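PDB 6UCZ: dihydropteroate synthase from Anaplasma phagocytophilum, which catalyses the condensation of 6-hydroxymethyl-dihydropterin diphosphate with p-aminobenzoate to give dihydropteroate, a step of folate synthesis. Local coordinates for residues A[254-257]-A[258-262]. Numbering follows the deposited sequence.
Sequences RDVP and TAMLS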
ATOM      1  N   ARG A 254     -11.907 -13.459   4.834  1.00 38.94           N
ATOM      2  CA  ARG A 254     -12.026 -12.334   3.918  1.00 24.37           C
ATOM      3  C   ARG A 254     -11.184 -12.456   2.657  1.00 23.07           C
ATOM      4  O   ARG A 254     -11.333 -11.612   1.763  1.00 29.67           O
ATOM      5  CB  ARG A 254     -11.679 -11.021   4.626  1.00 28.46           C
ATOM      6  CG  ARG A 254     -12.774 -10.565   5.600  1.00 26.87           C
ATOM      7  CD  ARG A 254     -12.427  -9.188   6.227  1.00 29.60           C
ATOM      8  NE  ARG A 254     -13.479  -8.758   7.143  1.00 31.07           N
ATOM      9  CZ  ARG A 254     -13.320  -7.825   8.071  1.00 39.36           C
ATOM     10  NH1 ARG A 254     -12.141  -7.226   8.212  1.00 34.59           N
ATOM     11  NH2 ARG A 254     -14.339  -7.498   8.860  1.00 35.71           N
ATOM     12  N   ASP A 255     -10.320 -13.472   2.541  1.00 30.13           N
ATOM     13  CA  ASP A 255      -9.450 -13.537   1.365  1.00 27.31           C
ATOM     14  C   ASP A 255     -10.244 -13.781   0.074  1.00 25.72           C
ATOM     15  O   ASP A 255      -9.961 -13.158  -0.958  1.00 28.82           O
ATOM     16  CB  ASP A 255      -8.377 -14.604   1.577  1.00 28.71           C
ATOM     17  CG  ASP A 255      -7.210 -14.096   2.443  1.00 29.47           C
ATOM     18  OD1 ASP A 255      -6.979 -12.865   2.495  1.00 23.67           O
ATOM     19  OD2 ASP A 255      -6.541 -14.918   3.095  1.00 29.30           O
ATOM     20  N   VAL A 256     -11.262 -14.635   0.112  1.00 29.91           N
ATOM     21  CA  VAL A 256     -12.069 -14.887  -1.086  1.00 26.16           C
ATOM     22  C   VAL A 256     -12.880 -13.635  -1.436  1.00 27.10           C
ATOM     23  O   VAL A 256     -12.844 -13.196  -2.599  1.00 25.17           O
ATOM     24  CB  VAL A 256     -12.957 -16.133  -0.918  1.00 30.95           C
ATOM     25  CG1 VAL A 256     -13.914 -16.240  -2.072  1.00 38.84           C
ATOM     26  CG2 VAL A 256     -12.101 -17.374  -0.832  1.00 31.47           C
ATOM     27  N   PRO A 257     -13.618 -13.014  -0.498  1.00 28.66           N
ATOM     28  CA  PRO A 257     -14.249 -11.723  -0.832  1.00 31.08           C
ATOM     29  C   PRO A 257     -13.266 -10.673  -1.320  1.00 27.74           C
ATOM     30  O   PRO A 257     -13.602  -9.878  -2.211  1.00 26.52           O
ATOM     31  CB  PRO A 257     -14.914 -11.304   0.493  1.00 29.08           C
ATOM     32  CG  PRO A 257     -15.207 -12.594   1.170  1.00 34.36           C
ATOM     33  CD  PRO A 257     -14.038 -13.482   0.840  1.00 28.66           C
ATOM     34  N   THR A 258     -12.059 -10.630  -0.750  1.00 24.51           N
ATOM     35  CA  THR A 258     -11.053  -9.693  -1.247  1.00 27.08           C
ATOM     36  C   THR A 258     -10.767  -9.933  -2.721  1.00 18.57           C
ATOM     37  O   THR A 258     -10.718  -8.984  -3.520  1.00 22.33           O
ATOM     38  CB  THR A 258      -9.777  -9.815  -0.403  1.00 29.24           C
ATOM     39  OG1 THR A 258     -10.063  -9.346   0.920  1.00 28.51           O
ATOM     40  CG2 THR A 258      -8.591  -9.015  -0.998  1.00 17.69           C
ATOM     41  N   ALA A 259     -10.620 -11.203  -3.105  1.00 22.58           N
ATOM     42  CA  ALA A 259     -10.329 -11.554  -4.494  1.00 25.90           C
ATOM     43  C   ALA A 259     -11.467 -11.169  -5.433  1.00 28.29           C
ATOM     44  O   ALA A 259     -11.216 -10.834  -6.599  1.00 24.80           O
ATOM     45  CB  ALA A 259     -10.045 -13.055  -4.607  1.00 27.56           C
ATOM     46  N   MET A 260     -12.721 -11.226  -4.958  1.00 24.57           N
ATOM     47  CA  MET A 260     -13.834 -10.770  -5.786  1.00 22.79           C
ATOM     48  C   MET A 260     -13.706  -9.286  -6.115  1.00 26.11           C
ATOM     49  O   MET A 260     -13.937  -8.872  -7.261  1.00 21.62           O
ATOM     50  CB  MET A 260     -15.165 -11.058  -5.089  1.00 24.22           C
ATOM     51  CG  MET A 260     -15.409 -12.562  -4.826  1.00 31.94           C
ATOM     52  SD  MET A 260     -17.041 -12.867  -4.114  1.00 33.41           S
ATOM     53  CE  MET A 260     -16.805 -14.345  -3.155  1.00 28.87           C
ATOM     54  N   LEU A 261     -13.342  -8.465  -5.122  1.00 27.45           N
ATOM     55  CA  LEU A 261     -13.104  -7.053  -5.401  1.00 28.22           C
ATOM     56  C   LEU A 261     -11.825  -6.854  -6.208  1.00 23.75           C
ATOM     57  O   LEU A 261     -11.772  -5.989  -7.092  1.00 22.95           O
ATOM     58  CB  LEU A 261     -13.066  -6.264  -4.085  1.00 25.59           C
ATOM     59  CG  LEU A 261     -12.714  -4.782  -4.179  1.00 29.64           C
ATOM     60  CD1 LEU A 261     -13.652  -4.030  -5.141  1.00 23.48           C
ATOM     61  CD2 LEU A 261     -12.750  -4.184  -2.793  1.00 27.85           C
ATOM     62  N   SER A 262     -10.787  -7.658  -5.931  1.00 21.07           N
ATOM     63  CA  SER A 262      -9.556  -7.571  -6.715  1.00 26.25           C
ATOM     64  C   SER A 262      -9.840  -7.672  -8.212  1.00 24.62           C
ATOM     65  O   SER A 262      -9.250  -6.936  -9.013  1.00 23.17           O
ATOM     66  CB  SER A 262      -8.584  -8.672  -6.295  1.00 27.74           C
ATOM     67  OG  SER A 262      -8.101  -8.451  -4.990  1.00 22.55           O
TER
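T258 folds its hydroxyl back onto the turn before it. OG1 lies 2.7 Å from R254 O and donates to it. The same oxygen takes the backbone N-H of T258, with N to O at 2.8 Å. The two donors come from opposite faces of the carbonyl plane. The hydroxyl stands well above that plane, 42° out of it, while the N-H is tilted by about half as much. The T258 first torsion (chi1 -67°) sets OG1 beside its own backbone N, which lets both groups share one acceptor. R240 N also bonds to OG1, so this buried hydroxyl has two hydrogen-bond partners. This turn lies at the N-terminal end of helix 255-267, the helix of the beta-alpha-beta crossover that links strands 235-236 and 272-275 in the TIM-barrel fold of the pterin-binding enzymes. The next bonds are ordinary i to i+4 helix bonds, such as A259 N to D255 O at 3.0 Å. On the outer side, the V256 and M260 side chains lie at a slant to each other. V256 CG1, anti to the backbone N (chi1 171°), meets the M260 methyl CE at 3.6 Å. D255 CB is directed away from 258-262, and its OD1 forms a salt bridge with R240 NE. The end of the R254 side chain runs off from the turn, and its NH1 bonds to R240 O.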